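Local coordinates for protein putative rhamnosidase (Streptomyces avermitilis, PDB 3W5M) that hydrolyses terminal non-reducing alpha-L-rhamnose residues from alpha-L-rhamnosides, including citrus flavonoids and gum arabic, and also binds L-rhamnose through a calcium-dependent carbohydrate-binding module, at residues A[70-75]-A[961-966]; A[133-138]-A[237-242]; A[332-337]-A[368-373]; A[382-387]-A[433-438]. All blocks are in the same frame, centred on the assembly; numbering follows the deposited sequence.

Contact 1 (A[70-75]-A[961-966]); sequences SVLVPY and ASLHGP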
loop_
_atom_site.group_PDB
_atom_site.type_symbol
_atom_site.label_atom_id
_atom_site.label_comp_id
_atom_site.label_asym_id
_atom_site.label_seq_id
_atom_site.Cartn_x
_atom_site.Cartn_y
_atom_site.Cartn_z
ATOM N N SER A 70 -22.938 -19.938 9.783
ATOM C CA SER A 70 -23.588 -19.038 8.822
ATOM C C SER A 70 -22.608 -18.088 8.123
ATOM O O SER A 70 -22.996 -17.260 7.261
ATOM C CB SER A 70 -24.727 -18.273 9.504
ATOM O OG SER A 70 -24.267 -17.398 10.526
ATOM N N VAL A 71 -21.332 -18.251 8.450
ATOM C CA VAL A 71 -20.279 -17.379 7.942
ATOM C C VAL A 71 -19.116 -18.224 7.438
ATOM O O VAL A 71 -18.625 -19.134 8.151
ATOM C CB VAL A 71 -19.884 -16.348 9.046
ATOM C CG1 VAL A 71 -18.495 -15.772 8.844
ATOM C CG2 VAL A 71 -20.944 -15.240 9.127
ATOM N N LEU A 72 -18.692 -17.934 6.210
ATOM C CA LEU A 72 -17.513 -18.567 5.555
ATOM C C LEU A 72 -17.657 -20.090 5.432
ATOM O O LEU A 72 -16.716 -20.857 5.720
ATOM C CB LEU A 72 -16.197 -18.197 6.275
ATOM C CG LEU A 72 -15.871 -16.694 6.296
ATOM C CD1 LEU A 72 -14.676 -16.432 7.212
ATOM C CD2 LEU A 72 -15.611 -16.214 4.886
ATOM N N VAL A 73 -18.849 -20.519 5.026
ATOM C CA VAL A 73 -19.132 -21.948 4.802
ATOM C C VAL A 73 -18.631 -22.338 3.415
ATOM O O VAL A 73 -19.073 -21.765 2.402
ATOM C CB VAL A 73 -20.639 -22.254 4.944
ATOM C CG1 VAL A 73 -20.908 -23.746 4.693
ATOM C CG2 VAL A 73 -21.155 -21.812 6.291
ATOM N N PRO A 74 -17.675 -23.294 3.335
ATOM C CA PRO A 74 -17.108 -23.619 2.017
ATOM C C PRO A 74 -18.057 -24.358 1.109
ATOM O O PRO A 74 -18.728 -25.328 1.523
ATOM C CB PRO A 74 -15.894 -24.514 2.326
ATOM C CG PRO A 74 -16.011 -24.882 3.758
ATOM C CD PRO A 74 -16.988 -23.990 4.445
ATOM N N TYR A 75 -18.125 -23.889 -0.128
ATOM C CA TYR A 75 -18.731 -24.676 -1.206
ATOM C C TYR A 75 -18.227 -26.112 -1.151
ATOM O O TYR A 75 -17.016 -26.342 -1.089
ATOM C CB TYR A 75 -18.386 -24.067 -2.544
ATOM C CG TYR A 75 -18.841 -24.906 -3.726
ATOM C CD1 TYR A 75 -20.175 -24.906 -4.132
ATOM C CD2 TYR A 75 -17.928 -25.698 -4.434
ATOM C CE1 TYR A 75 -20.590 -25.673 -5.215
ATOM C CE2 TYR A 75 -18.330 -26.477 -5.519
ATOM C CZ TYR A 75 -19.656 -26.460 -5.908
ATOM O OH TYR A 75 -20.057 -27.216 -6.983
ATOM N N ALA A 961 -19.606 -3.330 11.311
ATOM C CA ALA A 961 -20.169 -4.194 10.270
ATOM C C ALA A 961 -19.488 -5.566 10.360
ATOM O O ALA A 961 -18.515 -5.848 9.634
ATOM C CB ALA A 961 -19.938 -3.582 8.892
ATOM N N SER A 962 -19.957 -6.416 11.269
ATOM C CA SER A 962 -19.355 -7.740 11.413
ATOM C C SER A 962 -19.798 -8.649 10.264
ATOM O O SER A 962 -20.756 -8.332 9.547
ATOM C CB SER A 962 -19.714 -8.371 12.773
ATOM O OG SER A 962 -20.964 -9.020 12.703
ATOM N N LEU A 963 -19.145 -9.812 10.123
ATOM C CA LEU A 963 -19.593 -10.801 9.104
ATOM C C LEU A 963 -21.033 -11.321 9.316
ATOM O O LEU A 963 -21.726 -11.643 8.334
ATOM C CB LEU A 963 -18.614 -11.983 8.941
ATOM C CG LEU A 963 -17.138 -11.635 8.677
ATOM C CD1 LEU A 963 -16.364 -12.885 8.262
ATOM C CD2 LEU A 963 -17.022 -10.569 7.591
ATOM N N HIS A 964 -21.491 -11.356 10.574
ATOM C CA HIS A 964 -22.857 -11.769 10.888
ATOM C C HIS A 964 -23.871 -10.627 10.699
ATOM O O HIS A 964 -25.064 -10.853 10.803
ATOM C CB HIS A 964 -22.933 -12.297 12.309
ATOM C CG HIS A 964 -22.091 -13.519 12.537
ATOM N ND1 HIS A 964 -22.537 -14.790 12.255
ATOM C CD2 HIS A 964 -20.843 -13.663 13.040
ATOM C CE1 HIS A 964 -21.595 -15.667 12.567
ATOM N NE2 HIS A 964 -20.550 -15.008 13.033
ATOM N N GLY A 965 -23.378 -9.422 10.416
ATOM C CA GLY A 965 -24.230 -8.226 10.258
ATOM C C GLY A 965 -23.884 -7.169 11.308
ATOM O O GLY A 965 -22.905 -7.323 12.080
ATOM N N PRO A 966 -24.685 -6.094 11.375
ATOM C CA PRO A 966 -24.281 -4.970 12.239
ATOM C C PRO A 966 -24.341 -5.267 13.748
ATOM O O PRO A 966 -25.292 -5.883 14.247
ATOM C CB PRO A 966 -25.234 -3.834 11.828
ATOM C CG PRO A 966 -26.424 -4.520 11.243
ATOM C CD PRO A 966 -25.964 -5.844 10.681
HETATM O O HOH W 1 -24.879 -14.858 9.709
#
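Val71 lays one methyl over the imidazole of His964. Its CG2 is 3.7 Å from the centroid of the His964 ring and only 20° off the ring normal, a CH-pi contact displaced toward the ND1-CE1 rim. The other methyl goes to a different partner: with Val71 CG1 anti to the backbone N (chi1 158°), CG1 comes within 3.6 Å of Leu963 CD1, and Leu72 CD1 reaches the same Leu963 CD1 at 4.1 Å. Val71 is thus forked over two consecutive residues of the type I turn from Ser962 to Gly965, closed by Gly965 N to Ser962 O (3.0 Å) and by Ser962 OG to Gly965 O (2.7 Å). At the ring edge, a water lies 2.7 Å from Ser70 OG, while its link to His964 ND1 is long and weak. The turn links strands 955-962 and 965-974 of the C-terminal domain, whereas 70-75 belongs to the N-terminal immunoglobulin-like domain and pairs with strand 26-32. Between the two segments the contact is therefore apolar and CH-pi, with one weakly completed water bridge; a direct polar bond between the domains comes from Ser70 OG, which reaches Asn987 of the C-terminal domain.

Contact 2 (A[133-138]-A[237-242]); sequences PSLEGS and ICVLVL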
loop_
_atom_site.group_PDB
_atom_site.type_symbol
_atom_site.label_atom_id
_atom_site.label_comp_id
_atom_site.label_asym_id
_atom_site.label_seq_id
_atom_site.Cartn_x
_atom_site.Cartn_y
_atom_site.Cartn_z
ATOM N N PRO A 133 17.865 6.554 -24.773
ATOM C CA PRO A 133 19.065 6.730 -25.591
ATOM C C PRO A 133 20.254 6.265 -24.751
ATOM O O PRO A 133 20.362 6.674 -23.610
ATOM C CB PRO A 133 19.112 8.247 -25.773
ATOM C CG PRO A 133 17.664 8.643 -25.819
ATOM C CD PRO A 133 16.944 7.710 -24.884
ATOM N N SER A 134 21.091 5.373 -25.283
ATOM C CA SER A 134 22.130 4.731 -24.479
ATOM C C SER A 134 23.548 5.274 -24.737
ATOM O O SER A 134 23.801 5.984 -25.705
ATOM C CB SER A 134 22.138 3.230 -24.736
ATOM O OG SER A 134 22.939 2.924 -25.855
ATOM N N LEU A 135 24.469 4.889 -23.874
ATOM C CA LEU A 135 25.843 5.373 -23.943
ATOM C C LEU A 135 26.751 4.457 -24.759
ATOM O O LEU A 135 27.949 4.724 -24.906
ATOM C CB LEU A 135 26.382 5.536 -22.523
ATOM C CG LEU A 135 25.643 6.597 -21.702
ATOM C CD1 LEU A 135 26.158 6.499 -20.278
ATOM C CD2 LEU A 135 25.893 7.995 -22.293
ATOM N N GLU A 136 26.175 3.384 -25.302
ATOM C CA GLU A 136 26.903 2.391 -26.094
ATOM C C GLU A 136 27.504 3.032 -27.339
ATOM O O GLU A 136 26.867 3.841 -28.013
ATOM C CB GLU A 136 25.973 1.238 -26.489
ATOM C CG GLU A 136 25.298 0.611 -25.283
ATOM C CD GLU A 136 24.677 -0.753 -25.547
ATOM O OE1 GLU A 136 25.153 -1.494 -26.440
ATOM O OE2 GLU A 136 23.711 -1.089 -24.829
ATOM N N GLY A 137 28.747 2.691 -27.626
ATOM C CA GLY A 137 29.460 3.340 -28.719
ATOM C C GLY A 137 30.239 4.568 -28.273
ATOM O O GLY A 137 31.054 5.066 -29.034
ATOM N N SER A 138 30.009 5.052 -27.048
ATOM C CA SER A 138 30.712 6.219 -26.555
ATOM C C SER A 138 31.904 5.822 -25.681
ATOM O O SER A 138 32.126 4.629 -25.394
ATOM C CB SER A 138 29.770 7.133 -25.770
ATOM O OG SER A 138 30.379 8.400 -25.660
ATOM N N ILE A 237 31.103 10.899 -19.938
ATOM C CA ILE A 237 30.736 10.232 -21.164
ATOM C C ILE A 237 29.412 10.836 -21.660
ATOM O O ILE A 237 28.545 11.202 -20.835
ATOM C CB ILE A 237 30.566 8.719 -20.867
ATOM C CG1 ILE A 237 30.319 7.911 -22.163
ATOM C CG2 ILE A 237 29.453 8.502 -19.813
ATOM C CD1 ILE A 237 30.511 6.394 -21.979
ATOM N N CYS A 238 29.238 10.950 -22.978
ATOM C CA CYS A 238 27.948 11.417 -23.483
ATOM C C CYS A 238 27.642 10.850 -24.860
ATOM O O CYS A 238 28.550 10.346 -25.554
ATOM C CB CYS A 238 27.864 12.961 -23.494
ATOM S SG CYS A 238 28.811 13.746 -24.825
ATOM N N VAL A 239 26.356 10.893 -25.230
ATOM C CA VAL A 239 25.954 10.738 -26.630
ATOM C C VAL A 239 24.932 11.828 -26.937
ATOM O O VAL A 239 23.996 12.050 -26.168
ATOM C CB VAL A 239 25.319 9.363 -26.972
ATOM C CG1 VAL A 239 24.997 9.282 -28.469
ATOM C CG2 VAL A 239 26.242 8.214 -26.594
ATOM N N LEU A 240 25.142 12.493 -28.055
ATOM C CA LEU A 240 24.156 13.437 -28.574
ATOM C C LEU A 240 23.525 12.755 -29.775
ATOM O O LEU A 240 24.211 12.451 -30.753
ATOM C CB LEU A 240 24.818 14.765 -28.947
ATOM C CG LEU A 240 23.981 15.795 -29.746
ATOM C CD1 LEU A 240 22.874 16.341 -28.861
ATOM C CD2 LEU A 240 24.904 16.908 -30.215
ATOM N N VAL A 241 22.233 12.444 -29.667
ATOM C CA VAL A 241 21.498 11.787 -30.777
ATOM C C VAL A 241 20.689 12.831 -31.542
ATOM O O VAL A 241 19.854 13.496 -30.967
ATOM C CB VAL A 241 20.525 10.709 -30.266
ATOM C CG1 VAL A 241 19.700 10.144 -31.426
ATOM C CG2 VAL A 241 21.293 9.572 -29.588
ATOM N N LEU A 242 20.934 12.960 -32.829
ATOM C CA LEU A 242 20.138 13.859 -33.644
ATOM C C LEU A 242 19.269 13.011 -34.555
ATOM O O LEU A 242 19.785 12.190 -35.329
ATOM C CB LEU A 242 21.040 14.764 -34.481
ATOM C CG LEU A 242 22.054 15.726 -33.845
ATOM C CD1 LEU A 242 21.443 16.430 -32.635
ATOM C CD2 LEU A 242 23.394 15.061 -33.496
#
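The carbonyl oxygen Cys238 O accepts the one hydrogen bond that crosses this contact, from Ser138 OG at 2.7 Å. The hydroxyl approaches with a C=O...O angle of 144° and stands 31° from the carbonyl plane. Ser138 holds OG anti to its own backbone N (chi1 -163°), which carries the hydroxyl down onto the strand. OG also bonds Ser253 OG, and Ser253 OG accepts from Cys238 N as well, so Ser253, just after strand 247-252, is bonded by both the loop serine and the Cys238 amide. The rest is van der Waals packing, partly of aliphatic carbons against oxygens. Ile237 lies against Ser138, its CG1 3.5 Å from Ser138 OG, and turns its CG2 branch to Leu135 CD1 at 3.9 Å. Leu135 places its second methyl, CD2, 4.3 Å from Val239 CG2. That same Val239 methyl is wedged between the loop's backbone and Ser138: it is 3.4 Å from Ser134 O and 3.8 Å from Ser138 CB. The loop can present Leu135 and Ser138 together because they are the two ends of a type II beta turn, closed by Ser138 N to Leu135 O at 3.0 Å. Both segments belong to the CBM67 region, and Ile237 lies about 7 Å, side chain to side chain, from the rhamnose-binding Trp203. The turn, coming between helix 127-130 and strand 139-142, packs across strand 235-244, which is itself held between strands 171-179 and 247-252, with Trp287 beside Leu135.

Contact 3 (A[332-337]-A[368-373]); sequences HLNGRR and GANALA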
loop_
_atom_site.group_PDB
_atom_site.type_symbol
_atom_site.label_atom_id
_atom_site.label_comp_id
_atom_site.label_asym_id
_atom_site.label_seq_id
_atom_site.Cartn_x
_atom_site.Cartn_y
_atom_site.Cartn_z
ATOM N N HIS A 332 -8.224 -0.210 -22.520
ATOM C CA HIS A 332 -9.283 0.523 -23.203
ATOM C C HIS A 332 -9.843 -0.360 -24.310
ATOM O O HIS A 332 -9.100 -1.120 -24.948
ATOM C CB HIS A 332 -8.685 1.790 -23.832
ATOM C CG HIS A 332 -8.297 2.817 -22.815
ATOM N ND1 HIS A 332 -7.165 2.701 -22.028
ATOM C CD2 HIS A 332 -8.923 3.949 -22.414
ATOM C CE1 HIS A 332 -7.109 3.721 -21.191
ATOM N NE2 HIS A 332 -8.168 4.490 -21.401
ATOM N N LEU A 333 -11.154 -0.266 -24.539
ATOM C CA LEU A 333 -11.793 -1.062 -25.587
ATOM C C LEU A 333 -12.818 -0.138 -26.300
ATOM O O LEU A 333 -13.730 0.382 -25.653
ATOM C CB LEU A 333 -12.470 -2.286 -24.970
ATOM C CG LEU A 333 -13.276 -3.201 -25.892
ATOM C CD1 LEU A 333 -12.377 -3.898 -26.904
ATOM C CD2 LEU A 333 -14.042 -4.231 -25.086
ATOM N N ASN A 334 -12.616 0.065 -27.595
ATOM C CA ASN A 334 -13.566 0.846 -28.444
ATOM C C ASN A 334 -13.880 2.203 -27.844
ATOM O O ASN A 334 -15.046 2.555 -27.636
ATOM C CB ASN A 334 -14.843 0.040 -28.672
ATOM C CG ASN A 334 -14.585 -1.241 -29.437
ATOM O OD1 ASN A 334 -15.194 -2.286 -29.158
ATOM N ND2 ASN A 334 -13.674 -1.175 -30.393
ATOM N N GLY A 335 -12.817 2.932 -27.506
ATOM C CA GLY A 335 -12.917 4.303 -27.021
ATOM C C GLY A 335 -13.373 4.511 -25.587
ATOM O O GLY A 335 -13.673 5.622 -25.216
ATOM N N ARG A 336 -13.398 3.454 -24.777
ATOM C CA ARG A 336 -13.899 3.509 -23.415
ATOM C C ARG A 336 -12.915 2.756 -22.515
ATOM O O ARG A 336 -12.537 1.621 -22.815
ATOM C CB ARG A 336 -15.286 2.857 -23.346
ATOM C CG ARG A 336 -15.871 2.733 -21.954
ATOM C CD ARG A 336 -17.382 2.502 -21.998
ATOM N NE ARG A 336 -17.879 1.916 -20.747
ATOM C CZ ARG A 336 -18.355 2.611 -19.711
ATOM N NH1 ARG A 336 -18.415 3.940 -19.752
ATOM N NH2 ARG A 336 -18.776 1.977 -18.627
ATOM N N ARG A 337 -12.479 3.407 -21.441
ATOM C CA ARG A 337 -11.603 2.770 -20.456
ATOM C C ARG A 337 -12.282 1.546 -19.855
ATOM O O ARG A 337 -13.480 1.566 -19.593
ATOM C CB ARG A 337 -11.330 3.800 -19.375
ATOM C CG ARG A 337 -10.067 3.594 -18.577
ATOM C CD ARG A 337 -10.427 2.938 -17.288
ATOM N NE ARG A 337 -9.818 3.629 -16.164
ATOM C CZ ARG A 337 -9.336 3.003 -15.101
ATOM N NH1 ARG A 337 -9.363 1.667 -15.038
ATOM N NH2 ARG A 337 -8.817 3.713 -14.111
ATOM N N GLY A 368 -18.286 -6.185 -36.217
ATOM C CA GLY A 368 -17.347 -5.557 -37.112
ATOM C C GLY A 368 -16.137 -5.083 -36.339
ATOM O O GLY A 368 -15.629 -5.795 -35.466
ATOM N N ALA A 369 -15.706 -3.862 -36.634
ATOM C CA ALA A 369 -14.398 -3.393 -36.231
ATOM C C ALA A 369 -14.328 -2.994 -34.761
ATOM O O ALA A 369 -15.194 -2.293 -34.221
ATOM C CB ALA A 369 -13.924 -2.264 -37.135
ATOM N N ASN A 370 -13.265 -3.473 -34.129
ATOM C CA ASN A 370 -13.030 -3.284 -32.705
ATOM C C ASN A 370 -11.569 -2.892 -32.509
ATOM O O ASN A 370 -10.717 -3.210 -33.349
ATOM C CB ASN A 370 -13.302 -4.580 -31.930
ATOM C CG ASN A 370 -14.773 -4.920 -31.829
ATOM O OD1 ASN A 370 -15.394 -4.700 -30.797
ATOM N ND2 ASN A 370 -15.330 -5.522 -32.893
ATOM N N ALA A 371 -11.283 -2.175 -31.423
ATOM C CA ALA A 371 -9.902 -1.895 -31.038
ATOM C C ALA A 371 -9.725 -2.188 -29.529
ATOM O O ALA A 371 -10.538 -1.779 -28.706
ATOM C CB ALA A 371 -9.565 -0.440 -31.325
ATOM N N LEU A 372 -8.662 -2.906 -29.192
ATOM C CA LEU A 372 -8.290 -3.131 -27.787
ATOM C C LEU A 372 -6.940 -2.427 -27.603
ATOM O O LEU A 372 -6.090 -2.452 -28.483
ATOM C CB LEU A 372 -8.222 -4.630 -27.480
ATOM C CG LEU A 372 -7.839 -5.028 -26.056
ATOM C CD1 LEU A 372 -8.918 -4.597 -25.089
ATOM C CD2 LEU A 372 -7.620 -6.539 -25.988
ATOM N N ALA A 373 -6.754 -1.749 -26.475
ATOM C CA ALA A 373 -5.594 -0.890 -26.337
ATOM C C ALA A 373 -5.174 -0.852 -24.876
ATOM O O ALA A 373 -6.009 -1.069 -24.014
ATOM C CB ALA A 373 -5.938 0.502 -26.782
#
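This is an antiparallel pairing between the end of strand 328-333 and strand 368-377, in a sheet where 368-377 lies between strands 303-311 and 328-333. His332 and Ala373 form a hydrogen-bonded pair: His332 N gives to Ala373 O at 2.8 Å with an N-H...O angle of 158°, and Ala373 N returns to His332 O at 2.9 Å. Leu333 and Leu372 are the adjoining non-hydrogen-bonded pair, their CA atoms 4.6 Å apart, and beyond them Asn334 N reaches Ala371 O at 3.0 Å. Ala371 O has further company, since Leu333 CA makes a CA-H...O contact with it and Leu333 CD1 packs 3.3 Å away. Both leucines hold CG anti to the backbone N (chi1 176° and 180°), which brings Leu333 CD1 to 4.0 Å from Leu372 CD1 on one face of the sheet, while His332 and Ala373 start out from the other face. Past the paired residues, the side chains of Asn334 and Asn370 lie next to each other. Asn370 has its polar end occupied chiefly by Arg366 O, through ND2. The chain turns away at Asn334-Gly335 in a type I' beta turn, whose left-handed backbone angles both residues adopt, and Arg336 N and Leu333 N bond across it to each other's carbonyls. Strand 336-337 then becomes the sheet's edge. The arrangement is that of a tight type I' beta hairpin whose first strand is extended into an antiparallel sheet by strand 368-377, here within the alpha-L-rhamnosidase N-terminal domain.

Contact 4 (A[382-387]-A[433-438]); sequences AGNVGM and LLSGET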
loop_
_atom_site.group_PDB
_atom_site.type_symbol
_atom_site.label_atom_id
_atom_site.label_comp_id
_atom_site.label_asym_id
_atom_site.label_seq_id
_atom_site.Cartn_x
_atom_site.Cartn_y
_atom_site.Cartn_z
ATOM N N ALA A 382 9.440 -2.601 -12.539
ATOM C CA ALA A 382 10.622 -2.045 -13.218
ATOM C C ALA A 382 10.984 -0.618 -12.780
ATOM O O ALA A 382 12.065 -0.136 -13.082
ATOM C CB ALA A 382 10.439 -2.130 -14.735
ATOM N N GLY A 383 10.100 0.057 -12.042
ATOM C CA GLY A 383 10.364 1.443 -11.652
ATOM C C GLY A 383 11.020 1.519 -10.286
ATOM O O GLY A 383 11.329 0.471 -9.680
ATOM N N ASN A 384 11.290 2.746 -9.812
ATOM C CA ASN A 384 11.869 2.909 -8.454
ATOM C C ASN A 384 11.012 2.258 -7.362
ATOM O O ASN A 384 9.789 2.401 -7.346
ATOM C CB ASN A 384 12.076 4.384 -8.104
ATOM C CG ASN A 384 13.125 5.044 -8.959
ATOM O OD1 ASN A 384 14.174 4.448 -9.262
ATOM N ND2 ASN A 384 12.850 6.303 -9.363
ATOM N N VAL A 385 11.653 1.566 -6.422
ATOM C CA VAL A 385 10.949 0.880 -5.345
ATOM C C VAL A 385 11.755 1.209 -4.099
ATOM O O VAL A 385 12.980 0.997 -4.074
ATOM C CB VAL A 385 10.933 -0.653 -5.556
ATOM C CG1 VAL A 385 10.442 -1.381 -4.311
ATOM C CG2 VAL A 385 10.088 -1.028 -6.769
ATOM N N GLY A 386 11.069 1.748 -3.095
ATOM C CA GLY A 386 11.705 2.140 -1.818
ATOM C C GLY A 386 12.952 2.996 -2.026
ATOM O O GLY A 386 12.970 3.903 -2.860
ATOM N N MET A 387 14.002 2.697 -1.259
ATOM C CA MET A 387 15.253 3.438 -1.376
ATOM C C MET A 387 16.291 2.676 -2.225
ATOM O O MET A 387 17.516 2.871 -2.109
ATOM C CB MET A 387 15.738 3.874 0.028
ATOM C CG MET A 387 15.447 2.928 1.185
ATOM S SD MET A 387 13.777 2.737 1.902
ATOM C CE MET A 387 14.238 1.634 3.247
ATOM N N LEU A 433 6.444 5.362 -9.635
ATOM C CA LEU A 433 5.599 5.469 -8.442
ATOM C C LEU A 433 6.117 6.533 -7.492
ATOM O O LEU A 433 5.330 7.255 -6.862
ATOM C CB LEU A 433 5.498 4.118 -7.725
ATOM C CG LEU A 433 4.750 3.056 -8.530
ATOM C CD1 LEU A 433 4.957 1.688 -7.877
ATOM C CD2 LEU A 433 3.258 3.380 -8.665
ATOM N N LEU A 434 7.434 6.600 -7.364
ATOM C CA LEU A 434 8.061 7.565 -6.463
ATOM C C LEU A 434 8.350 8.947 -7.081
ATOM O O LEU A 434 8.140 9.981 -6.432
ATOM C CB LEU A 434 9.347 6.979 -5.883
ATOM C CG LEU A 434 9.228 5.609 -5.203
ATOM C CD1 LEU A 434 10.610 5.220 -4.697
ATOM C CD2 LEU A 434 8.216 5.593 -4.066
ATOM N N SER A 435 8.830 8.966 -8.320
ATOM C CA SER A 435 9.299 10.215 -8.906
ATOM C C SER A 435 8.151 11.061 -9.409
ATOM O O SER A 435 8.230 12.309 -9.395
ATOM C CB SER A 435 10.266 9.938 -10.050
ATOM O OG SER A 435 11.366 9.199 -9.564
ATOM N N GLY A 436 7.091 10.392 -9.863
ATOM C CA GLY A 436 5.892 11.047 -10.418
ATOM C C GLY A 436 5.706 10.733 -11.898
ATOM O O GLY A 436 6.399 9.891 -12.472
ATOM N N GLU A 437 4.776 11.432 -12.529
ATOM C CA GLU A 437 4.480 11.170 -13.920
ATOM C C GLU A 437 4.658 12.467 -14.707
ATOM O O GLU A 437 4.340 13.534 -14.197
ATOM C CB GLU A 437 3.029 10.648 -14.019
ATOM C CG GLU A 437 2.621 10.166 -15.414
ATOM C CD GLU A 437 1.144 9.779 -15.501
ATOM O OE1 GLU A 437 0.787 8.693 -15.017
ATOM O OE2 GLU A 437 0.354 10.548 -16.095
ATOM N N THR A 438 5.144 12.350 -15.933
ATOM C CA THR A 438 5.389 13.488 -16.816
ATOM C C THR A 438 4.562 13.193 -18.042
ATOM O O THR A 438 4.675 12.122 -18.628
ATOM C CB THR A 438 6.896 13.608 -17.126
ATOM O OG1 THR A 438 7.607 13.799 -15.898
ATOM C CG2 THR A 438 7.191 14.793 -18.063
HETATM O O HOH W 2 7.944 2.816 -9.548
#
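The contact belongs to the loops bordering the catalytic site, where the loop following helix 379-382 meets the connection between strands 428-432 and 436-440. Leu434 fills the meeting place. With CG beside the backbone N and anti to the carbonyl carbon (chi1 -53°), it reaches CD1 into the bend of 384-386, 3.3 Å from Gly386 O and 3.8 Å from Asn384 CB. Leu434 therefore sits alongside the root of the Asn384 side chain and leaves the amide to go on to Ser435, where Asn384 ND2 gives Ser435 OG a weak hydrogen bond, 3.3 Å long and strongly bent at 125°. On the backbone side, a water bridges the two segments, probably donating to Asn384 O at 2.9 Å and accepting from Leu433 N at 3.0 Å. Asp432, just before Leu433, bonds both segments directly: its carboxylate takes Asn384 N on OD1 and both Leu434 N and Ser435 N on OD2. The Leu434 side chain is about 4 Å from that of Asp635, a rhamnose-binding residue, and Gly386 about 5 Å from the side chain of Glu636, the probable proton donor. Chemically, then, the loops meet through one leucine methyl set against a carbonyl oxygen and the Asn384 CB, a weak amide-hydroxyl bond and a water bridge, with Asp432 supplying a shared carboxylate.

Along the chain, contacts 2, 3 and 4 follow one another in series, and all three are nested in the long loop closed by contact 1, which brings the N-terminal immunoglobulin-like domain against the C-terminal domain. Contacts 1 and 2 lie on opposite sides of the chain's centre, 62 Å apart between centres. Contacts 3 and 4 share the alpha-L-rhamnosidase N-terminal region, with centres 29 Å apart and nearest atoms about 11 Å, though they involve different sheets. Contact 2 has its centre 24 Å from that of contact 4, and it is contact 4 that lies beside the catalytic residues. None touches another: contact 1 joins two domains, and contact 2 lies within CBM67.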